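Local coordinates for protein NAD_Gly3P_dh, NAD-dependent glycerol-3-phosphate dehydrogenase (Streptosporangium roseum, PDB 5OCM) that reduces imines to amines with NADPH as the likely hydride donor, and belongs to the family of beta-hydroxyacid dehydrogenase-like oxidoreductases, at residues R2-T7 / A28-N33; S52-A57 / D78-V83; A131-S136 / R150-G155. One frame throughout, in Å; residues are numbered along the deposited sequence.

Contact 1 (R2-T7 / A28-N33); sequences RDTDVT and ATTVWN. With NAP (NADP nicotinamide-adenine-dinucleotide phosphate), chain G.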
loop_
_atom_site.group_PDB
_atom_site.type_symbol
_atom_site.label_atom_id
_atom_site.label_comp_id
_atom_site.label_asym_id
_atom_site.label_seq_id
_atom_site.Cartn_x
_atom_site.Cartn_y
_atom_site.Cartn_z
ATOM N N ARG A 2 -27.581 33.535 15.287
ATOM C CA ARG A 2 -27.936 33.114 13.870
ATOM C C ARG A 2 -28.346 31.612 13.834
ATOM O O ARG A 2 -27.631 30.774 14.367
ATOM C CB ARG A 2 -26.755 33.385 12.891
ATOM N N ASP A 3 -29.370 31.251 13.092
ATOM C CA ASP A 3 -29.698 29.808 12.833
ATOM C C ASP A 3 -28.853 29.365 11.632
ATOM O O ASP A 3 -28.768 30.093 10.650
ATOM C CB ASP A 3 -31.151 29.608 12.442
ATOM C CG ASP A 3 -32.125 29.869 13.556
ATOM O OD1 ASP A 3 -31.801 29.598 14.730
ATOM O OD2 ASP A 3 -33.254 30.300 13.216
ATOM N N THR A 4 -28.222 28.202 11.742
ATOM C CA THR A 4 -27.347 27.719 10.718
ATOM C C THR A 4 -27.721 26.287 10.381
ATOM O O THR A 4 -28.522 25.689 11.033
ATOM C CB THR A 4 -25.853 27.858 11.134
ATOM O OG1 THR A 4 -25.633 27.335 12.453
ATOM C CG2 THR A 4 -25.405 29.309 11.134
ATOM N N ASP A 5 -27.130 25.758 9.330
ATOM C CA ASP A 5 -27.436 24.413 8.833
ATOM C C ASP A 5 -26.593 23.334 9.511
ATOM O O ASP A 5 -27.048 22.213 9.672
ATOM C CB ASP A 5 -27.178 24.355 7.314
ATOM C CG ASP A 5 -28.023 25.335 6.538
ATOM O OD1 ASP A 5 -29.204 25.433 6.796
ATOM O OD2 ASP A 5 -27.490 26.023 5.678
ATOM N N VAL A 6 -25.348 23.689 9.872
ATOM C CA VAL A 6 -24.401 22.739 10.415
ATOM C C VAL A 6 -23.442 23.441 11.369
ATOM O O VAL A 6 -23.072 24.573 11.147
ATOM C CB VAL A 6 -23.685 21.941 9.276
ATOM C CG1 VAL A 6 -22.883 22.842 8.453
ATOM C CG2 VAL A 6 -22.777 20.869 9.845
ATOM N N THR A 7 -23.131 22.781 12.473
ATOM C CA THR A 7 -22.144 23.193 13.470
ATOM C C THR A 7 -20.935 22.232 13.433
ATOM O O THR A 7 -21.126 21.022 13.335
ATOM C CB THR A 7 -22.761 23.220 14.875
ATOM O OG1 THR A 7 -23.688 24.340 14.931
ATOM C CG2 THR A 7 -21.695 23.398 15.946
ATOM N N ALA A 28 -24.887 27.285 5.721
ATOM C CA ALA A 28 -24.667 28.158 6.857
ATOM C C ALA A 28 -24.015 27.359 7.976
ATOM O O ALA A 28 -24.577 26.336 8.394
ATOM C CB ALA A 28 -25.972 28.786 7.323
ATOM N N THR A 29 -22.873 27.824 8.433
ATOM C CA THR A 29 -22.014 27.052 9.301
ATOM C C THR A 29 -21.623 27.836 10.539
ATOM O O THR A 29 -21.071 28.940 10.451
ATOM C CB THR A 29 -20.737 26.592 8.533
ATOM O OG1 THR A 29 -21.134 25.900 7.361
ATOM C CG2 THR A 29 -19.920 25.706 9.372
ATOM N N THR A 30 -21.882 27.252 11.707
ATOM C CA THR A 30 -21.406 27.761 12.988
ATOM C C THR A 30 -20.218 26.903 13.457
ATOM O O THR A 30 -20.220 25.669 13.311
ATOM C CB THR A 30 -22.503 27.731 14.048
ATOM O OG1 THR A 30 -23.563 28.633 13.645
ATOM C CG2 THR A 30 -22.002 28.143 15.412
ATOM N N VAL A 31 -19.168 27.548 13.958
ATOM C CA VAL A 31 -18.004 26.877 14.456
ATOM C C VAL A 31 -17.632 27.245 15.883
ATOM O O VAL A 31 -17.947 28.321 16.362
ATOM C CB VAL A 31 -16.783 27.133 13.536
ATOM C CG1 VAL A 31 -17.100 26.730 12.092
ATOM C CG2 VAL A 31 -16.339 28.562 13.595
ATOM N N TRP A 32 -16.916 26.338 16.557
ATOM C CA TRP A 32 -16.415 26.556 17.910
ATOM C C TRP A 32 -15.187 25.699 18.107
ATOM O O TRP A 32 -15.084 24.578 17.577
ATOM C CB TRP A 32 -17.464 26.194 18.966
ATOM C CG TRP A 32 -16.919 26.232 20.371
ATOM C CD1 TRP A 32 -16.800 27.326 21.208
ATOM C CD2 TRP A 32 -16.362 25.139 21.104
ATOM N NE1 TRP A 32 -16.231 26.983 22.386
ATOM C CE2 TRP A 32 -15.938 25.644 22.365
ATOM C CE3 TRP A 32 -16.139 23.793 20.810
ATOM C CZ2 TRP A 32 -15.355 24.837 23.346
ATOM C CZ3 TRP A 32 -15.540 22.981 21.804
ATOM C CH2 TRP A 32 -15.181 23.508 23.039
ATOM N N ASN A 33 -14.251 26.213 18.894
ATOM C CA ASN A 33 -13.032 25.503 19.309
ATOM C C ASN A 33 -12.743 25.865 20.752
ATOM O O ASN A 33 -12.988 27.013 21.159
ATOM C CB ASN A 33 -11.853 25.937 18.448
ATOM C CG ASN A 33 -10.643 25.020 18.626
ATOM O OD1 ASN A 33 -10.763 23.774 18.404
ATOM N ND2 ASN A 33 -9.492 25.599 19.060
HETATM P PA NAP G . -5.500 18.603 15.873
HETATM O O1A NAP G . -4.980 19.615 14.853
HETATM O O2A NAP G . -4.450 18.240 16.820
HETATM O O5B NAP G . -6.833 19.137 16.653
HETATM C C5B NAP G . -7.209 18.552 17.895
HETATM C C4B NAP G . -8.511 19.244 18.217
HETATM O O4B NAP G . -9.138 18.676 19.353
HETATM C C3B NAP G . -8.384 20.777 18.489
HETATM O O3B NAP G . -9.512 21.504 17.949
HETATM C C2B NAP G . -8.397 20.801 20.031
HETATM O O2B NAP G . -8.719 22.078 20.612
HETATM C C1B NAP G . -9.416 19.730 20.311
HETATM N N9A NAP G . -9.365 19.210 21.664
HETATM C C8A NAP G . -8.437 18.435 22.235
HETATM N N7A NAP G . -8.745 18.154 23.492
HETATM C C5A NAP G . -9.913 18.782 23.736
HETATM C C6A NAP G . -10.807 18.898 24.874
HETATM N N6A NAP G . -10.492 18.257 26.066
HETATM N N1A NAP G . -11.880 19.712 24.770
HETATM C C2A NAP G . -12.196 20.347 23.620
HETATM N N3A NAP G . -11.439 20.270 22.507
HETATM C C4A NAP G . -10.324 19.499 22.549
HETATM O O3 NAP G . -5.988 17.234 15.255
HETATM P PN NAP G . -6.668 17.085 13.766
HETATM O O1N NAP G . -5.624 16.695 12.800
HETATM O O2N NAP G . -7.729 18.175 13.544
HETATM O O5D NAP G . -7.401 15.695 14.141
HETATM C C5D NAP G . -8.691 15.750 14.758
HETATM C C4D NAP G . -9.284 14.359 14.659
HETATM O O4D NAP G . -9.436 14.021 13.214
HETATM C C3D NAP G . -8.394 13.317 15.366
HETATM O O3D NAP G . -9.200 12.319 16.019
HETATM C C2D NAP G . -7.650 12.725 14.158
HETATM O O2D NAP G . -7.118 11.402 14.329
HETATM C C1D NAP G . -8.756 12.804 13.071
HETATM N N1N NAP G . -8.240 12.780 11.717
HETATM C C2N NAP G . -7.363 13.674 11.307
HETATM C C3N NAP G . -6.841 13.627 10.000
HETATM C C7N NAP G . -5.800 14.554 9.499
HETATM O O7N NAP G . -5.343 14.278 8.368
HETATM N N7N NAP G . -5.401 15.564 10.222
HETATM C C4N NAP G . -7.314 12.650 9.108
HETATM C C5N NAP G . -8.319 11.798 9.555
HETATM C C6N NAP G . -8.752 11.899 10.866
HETATM P P2B NAP G . -7.552 23.156 20.842
HETATM O O1X NAP G . -7.359 23.824 19.521
HETATM O O2X NAP G . -8.164 23.948 21.947
HETATM O O3X NAP G . -6.393 22.357 21.443
HETATM O O HOH W 1 -24.947 30.629 14.931
#
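A28, T30 and T4 bury the most surface where the residues leading into the first strand of a Rossmann domain meet its second strand. The carbonyl oxygen of A28 takes two N-H groups: the amide of D5, 2.8 Å from D5 N to A28 O and tilted from the carbonyl plane, and that of V6, almost straight ahead of the carbonyl at 166°. Its own amide is answered by a side chain, A28 N to D5 OD2 at 2.9 Å, entering on the anti side of the carboxylate and out of its plane, while the methyl of A28 lies against the same oxygen. Beyond this the chains run as parallel strands, with T30 N bonded to V6 O at 3.0 Å. T4 and T30 cross at about a right angle, and their hydroxyls meet at 2.7 Å from OG1 to OG1. The T4 hydroxyl gets there by sitting between its own backbone N and carbonyl carbon (chi1 49°), and T4 OG1 is also bonded to S60 OG. A water 2.7 Å from T30 OG1 donates to R2 O. T7 lies alongside T30, its hydroxyl engaged by S60 and A56 O, and F22 of helix 13-24 covers V6 and T29 on the other face. Just past the second strand, N33 holds NADP: OD1 accepts from ribose O3B, and ND2 reaches phosphate oxygen O1X at 2.8 Å, nearly straight at 172°. The buried T4 and T30 hydroxyls thus pair with each other, with S60 and a water as further partners, beside the beta-alpha-beta unit that carries N33 to the cofactor's 2'-phosphoribose.

Contact 2 (S52-A57 / D78-V83); sequences SARDAA and DPLGDV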
loop_
_atom_site.group_PDB
_atom_site.type_symbol
_atom_site.label_atom_id
_atom_site.label_comp_id
_atom_site.label_asym_id
_atom_site.label_seq_id
_atom_site.Cartn_x
_atom_site.Cartn_y
_atom_site.Cartn_z
ATOM N N SER A 52 -19.348 29.673 22.773
ATOM C CA SER A 52 -19.279 28.485 23.585
ATOM C C SER A 52 -19.746 27.278 22.803
ATOM O O SER A 52 -20.463 27.422 21.829
ATOM C CB SER A 52 -20.129 28.669 24.840
ATOM O OG SER A 52 -21.497 28.605 24.477
ATOM N N ALA A 53 -19.347 26.082 23.246
ATOM C CA ALA A 53 -19.789 24.867 22.603
ATOM C C ALA A 53 -21.297 24.745 22.690
ATOM O O ALA A 53 -21.941 24.291 21.776
ATOM C CB ALA A 53 -19.128 23.650 23.244
ATOM N N ARG A 54 -21.866 25.156 23.844
ATOM C CA ARG A 54 -23.318 25.066 23.980
ATOM C C ARG A 54 -24.036 25.966 22.961
ATOM O O ARG A 54 -24.996 25.545 22.333
ATOM C CB ARG A 54 -23.692 25.495 25.420
ATOM C CG ARG A 54 -25.168 25.397 25.776
ATOM C CD ARG A 54 -25.437 26.255 27.056
ATOM N NE ARG A 54 -26.424 25.595 27.862
ATOM C CZ ARG A 54 -27.733 25.771 27.763
ATOM N NH1 ARG A 54 -28.539 25.093 28.572
ATOM N NH2 ARG A 54 -28.247 26.650 26.883
ATOM N N ASP A 55 -23.567 27.204 22.806
ATOM C CA ASP A 55 -24.155 28.115 21.810
ATOM C C ASP A 55 -24.021 27.530 20.378
ATOM O O ASP A 55 -24.916 27.633 19.535
ATOM C CB ASP A 55 -23.411 29.455 21.816
ATOM C CG ASP A 55 -23.795 30.394 22.995
ATOM O OD1 ASP A 55 -24.747 30.071 23.759
ATOM O OD2 ASP A 55 -23.131 31.438 23.064
ATOM N N ALA A 56 -22.869 26.919 20.103
ATOM C CA ALA A 56 -22.629 26.348 18.784
ATOM C C ALA A 56 -23.589 25.201 18.494
ATOM O O ALA A 56 -24.214 25.136 17.422
ATOM C CB ALA A 56 -21.206 25.922 18.679
ATOM N N ALA A 57 -23.770 24.325 19.487
ATOM C CA ALA A 57 -24.647 23.194 19.353
ATOM C C ALA A 57 -26.104 23.623 19.137
ATOM O O ALA A 57 -26.808 23.030 18.305
ATOM C CB ALA A 57 -24.529 22.263 20.541
ATOM N N ASP A 78 -20.480 15.910 27.193
ATOM C CA ASP A 78 -21.169 15.550 28.466
ATOM C C ASP A 78 -22.177 16.632 28.939
ATOM O O ASP A 78 -23.277 16.315 29.300
ATOM C CB ASP A 78 -20.217 15.155 29.622
ATOM C CG ASP A 78 -19.642 13.712 29.512
ATOM O OD1 ASP A 78 -20.085 12.854 28.605
ATOM O OD2 ASP A 78 -18.636 13.508 30.309
ATOM N N PRO A 79 -21.807 17.924 28.876
ATOM C CA PRO A 79 -22.788 18.955 29.257
ATOM C C PRO A 79 -23.831 19.344 28.241
ATOM O O PRO A 79 -24.663 20.126 28.593
ATOM C CB PRO A 79 -21.923 20.194 29.563
ATOM C CG PRO A 79 -20.609 19.893 29.145
ATOM C CD PRO A 79 -20.476 18.510 28.653
ATOM N N LEU A 80 -23.813 18.763 27.040
ATOM C CA LEU A 80 -24.725 19.124 25.962
ATOM C C LEU A 80 -25.850 18.126 25.761
ATOM O O LEU A 80 -26.528 18.172 24.764
ATOM C CB LEU A 80 -23.904 19.257 24.662
ATOM C CG LEU A 80 -22.712 20.241 24.733
ATOM C CD1 LEU A 80 -22.022 20.316 23.413
ATOM C CD2 LEU A 80 -23.179 21.631 25.184
ATOM N N GLY A 81 -26.088 17.236 26.707
ATOM C CA GLY A 81 -27.154 16.218 26.545
ATOM C C GLY A 81 -28.547 16.745 26.329
ATOM O O GLY A 81 -29.313 16.207 25.488
ATOM N N ASP A 82 -28.899 17.831 27.022
ATOM C CA ASP A 82 -30.163 18.500 26.736
ATOM C C ASP A 82 -30.197 19.356 25.529
ATOM O O ASP A 82 -31.153 19.340 24.809
ATOM C CB ASP A 82 -30.653 19.294 27.997
ATOM C CG ASP A 82 -31.267 18.338 29.046
ATOM O OD1 ASP A 82 -31.675 17.183 28.740
ATOM O OD2 ASP A 82 -31.445 18.776 30.174
ATOM N N VAL A 83 -29.157 20.117 25.274
ATOM C CA VAL A 83 -29.104 20.970 24.092
ATOM C C VAL A 83 -29.204 20.145 22.774
ATOM O O VAL A 83 -29.707 20.623 21.819
ATOM C CB VAL A 83 -27.722 21.732 24.163
ATOM C CG1 VAL A 83 -27.444 22.532 22.909
ATOM C CG2 VAL A 83 -27.684 22.642 25.390
#
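Hydrocarbon packing joins V83 and L80 to one side of the helix beginning at A53, and no hydrogen bond crosses between the segments. V83 divides its two methyls: CG1 rests on the methyl of A57, 3.8 Å from V83 CG1 to A57 CB, while CG2 lies against the R54 side chain. L80 lies nearer the N-terminal end of the helix, its CD2 3.6 Å from R54 CA and its CD1 facing the methyls of A53 and A57 more loosely.

The second kind of contact is a methyl over a flat cation. With CG of R54 anti to the backbone N (chi1 -177°), the chain runs out beside V83, and V83 CG2 sits 3.9 Å above the centre of the guanidinium plane; the charge itself goes to E58 in a salt bridge. Within the Rossmann domain this seam joins helix 53-58 to the loop between helix 70-77 and strand 88-91. Cutting V83 back to an alanine would probably open a gap beside the A57 methyl and leave the R54 guanidinium face without its cover.

Within segment 52-57 the helix is capped by S52, whose OG accepts from the amide of D55, 3.0 Å from S52 OG to D55 N at 165°.

Contact 3 (A131-S136 / R150-G155); sequences AFLLYS and RSLGAG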
loop_
_atom_site.group_PDB
_atom_site.type_symbol
_atom_site.label_atom_id
_atom_site.label_comp_id
_atom_site.label_asym_id
_atom_site.label_seq_id
_atom_site.Cartn_x
_atom_site.Cartn_y
_atom_site.Cartn_z
ATOM N N ALA A 131 -12.542 12.618 -1.637
ATOM C CA ALA A 131 -12.559 12.294 -0.229
ATOM C C ALA A 131 -13.468 11.137 0.052
ATOM O O ALA A 131 -14.591 11.133 -0.454
ATOM C CB ALA A 131 -12.962 13.506 0.580
ATOM N N PHE A 132 -13.012 10.241 0.931
ATOM C CA PHE A 132 -13.755 9.032 1.300
ATOM C C PHE A 132 -14.089 9.118 2.790
ATOM O O PHE A 132 -13.203 9.370 3.589
ATOM C CB PHE A 132 -12.658 7.952 1.011
ATOM C CG PHE A 132 -13.044 6.534 1.214
ATOM C CD1 PHE A 132 -14.326 6.091 0.978
ATOM C CD2 PHE A 132 -12.052 5.592 1.524
ATOM C CE1 PHE A 132 -14.631 4.742 1.107
ATOM C CE2 PHE A 132 -12.361 4.274 1.712
ATOM C CZ PHE A 132 -13.619 3.823 1.445
ATOM N N LEU A 133 -15.363 8.946 3.154
ATOM C CA LEU A 133 -15.773 8.991 4.558
ATOM C C LEU A 133 -16.772 7.883 4.812
ATOM O O LEU A 133 -17.641 7.599 3.968
ATOM C CB LEU A 133 -16.400 10.356 4.914
ATOM C CG LEU A 133 -15.504 11.577 4.845
ATOM C CD1 LEU A 133 -15.618 12.206 3.413
ATOM C CD2 LEU A 133 -15.925 12.650 5.844
ATOM N N LEU A 134 -16.677 7.277 5.993
ATOM C CA LEU A 134 -17.487 6.080 6.338
ATOM C C LEU A 134 -18.377 6.440 7.517
ATOM O O LEU A 134 -17.907 7.074 8.444
ATOM C CB LEU A 134 -16.580 4.948 6.764
ATOM C CG LEU A 134 -15.443 4.627 5.830
ATOM C CD1 LEU A 134 -14.599 3.473 6.362
ATOM C CD2 LEU A 134 -15.965 4.290 4.446
ATOM N N TYR A 135 -19.641 6.000 7.472
ATOM C CA TYR A 135 -20.591 6.326 8.551
ATOM C C TYR A 135 -21.281 5.053 9.015
ATOM O O TYR A 135 -21.596 4.165 8.198
ATOM C CB TYR A 135 -21.659 7.291 8.030
ATOM C CG TYR A 135 -21.133 8.653 7.769
ATOM C CD1 TYR A 135 -20.537 8.973 6.554
ATOM C CD2 TYR A 135 -21.142 9.628 8.762
ATOM C CE1 TYR A 135 -19.968 10.217 6.340
ATOM C CE2 TYR A 135 -20.585 10.859 8.573
ATOM C CZ TYR A 135 -20.014 11.168 7.337
ATOM O OH TYR A 135 -19.430 12.364 7.123
ATOM N N SER A 136 -21.552 5.007 10.316
ATOM C CA SER A 136 -22.363 3.957 10.893
ATOM C C SER A 136 -23.347 4.520 11.837
ATOM O O SER A 136 -23.141 5.600 12.434
ATOM C CB SER A 136 -21.487 2.979 11.702
ATOM O OG SER A 136 -20.428 2.545 10.931
ATOM N N ARG A 150 -22.401 14.894 2.234
ATOM C CA ARG A 150 -21.668 14.791 0.957
ATOM C C ARG A 150 -20.823 16.007 0.620
ATOM O O ARG A 150 -19.898 15.906 -0.216
ATOM C CB ARG A 150 -22.596 14.436 -0.233
ATOM C CG ARG A 150 -22.970 12.953 -0.254
ATOM C CD ARG A 150 -23.989 12.517 -1.329
ATOM N NE ARG A 150 -23.372 12.823 -2.630
ATOM C CZ ARG A 150 -22.417 12.079 -3.242
ATOM N NH1 ARG A 150 -21.995 10.906 -2.745
ATOM N NH2 ARG A 150 -21.889 12.534 -4.384
ATOM N N SER A 151 -21.038 17.155 1.267
ATOM C CA SER A 151 -20.134 18.280 1.109
ATOM C C SER A 151 -18.696 17.966 1.463
ATOM O O SER A 151 -17.774 18.612 0.972
ATOM C CB SER A 151 -20.592 19.479 1.963
ATOM O OG SER A 151 -21.828 19.949 1.446
ATOM N N LEU A 152 -18.516 17.004 2.368
ATOM C CA LEU A 152 -17.175 16.612 2.826
ATOM C C LEU A 152 -16.468 15.713 1.819
ATOM O O LEU A 152 -15.244 15.616 1.825
ATOM C CB LEU A 152 -17.239 15.936 4.159
ATOM C CG LEU A 152 -17.957 16.703 5.267
ATOM C CD1 LEU A 152 -18.003 15.901 6.548
ATOM C CD2 LEU A 152 -17.301 18.071 5.490
ATOM N N GLY A 153 -17.222 15.086 0.936
ATOM C CA GLY A 153 -16.660 14.170 -0.058
ATOM C C GLY A 153 -17.664 13.321 -0.768
ATOM O O GLY A 153 -18.597 12.794 -0.152
ATOM N N ALA A 154 -17.445 13.146 -2.060
ATOM C CA ALA A 154 -18.345 12.291 -2.841
ATOM C C ALA A 154 -18.222 10.826 -2.473
ATOM O O ALA A 154 -19.108 10.071 -2.751
ATOM C CB ALA A 154 -18.120 12.457 -4.357
ATOM N N GLY A 155 -17.147 10.428 -1.823
ATOM C CA GLY A 155 -16.960 9.077 -1.328
ATOM C C GLY A 155 -17.578 8.795 0.016
ATOM O O GLY A 155 -17.230 7.839 0.666
#
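G155 comes up against the backbone of A131, F132 and L133, and a parallel bridge forms between F132 and G155. G155 N sits 3.0 Å from A131 O, nearly in line with that carbonyl (166°), but its N-H is turned off, 135° at the hydrogen. The return bond, L133 N to G155 O, is weak. As modelled, though its place is less sure, G155 O also meets the edge of the F132 ring in plane, 3.4 Å from F132 CD1; the F132 side chain extends away from its own amide nitrogen (chi1 -178°), bringing the ring edge there.

Around this bridge lies an apolar layer. L133 and L152 cross at about a right angle, with CD2 of L133 3.9 Å from CB of L152, and the CD1 methyl of L152 meets the hydroxyl oxygen of Y135. A131 CB lies 3.3 Å from L152 O. Neither G153 nor G155 could carry a CB without striking A131 O, so close backbone packing depends on both glycines.

Further out, the short 3-10 turn 150-152 presents L152 both to strand 131-136 and to L18, A21 and F22 of helix 13-24. F132 and L134 pack on F204 of the second subunit. Strand 131-136, helix 139-149 and strand 155-160 form a beta-alpha-beta unit, and the contact sits where the chain, bending at A154, returns parallel to the first strand. A short backbone bridge, closely packed glycines and A131, and the L133-L152 pair thus together join strand to turn.

In the fold
All three contacts belong to the nucleotide-binding domain and follow one another along the chain, each closing before the next opens. Contacts 1 and 2 are neighbours, with centres about 13 Å apart, and they touch where W32 packs on A53 and A56 of helix 53-58. Contact 3 stands apart, its centre about 19 Å from that of contact 1 and about 25 Å from that of contact 2. Contacts 1 and 3 nevertheless reach the same mixed sheet: contact 1 lies toward the end of its strand order that holds strands 6-9 and 29-32, with contact 2 beside it, while contact 3 joins strands 131-136 and 155-160 at the other end, where F132 and L134 meet the second subunit.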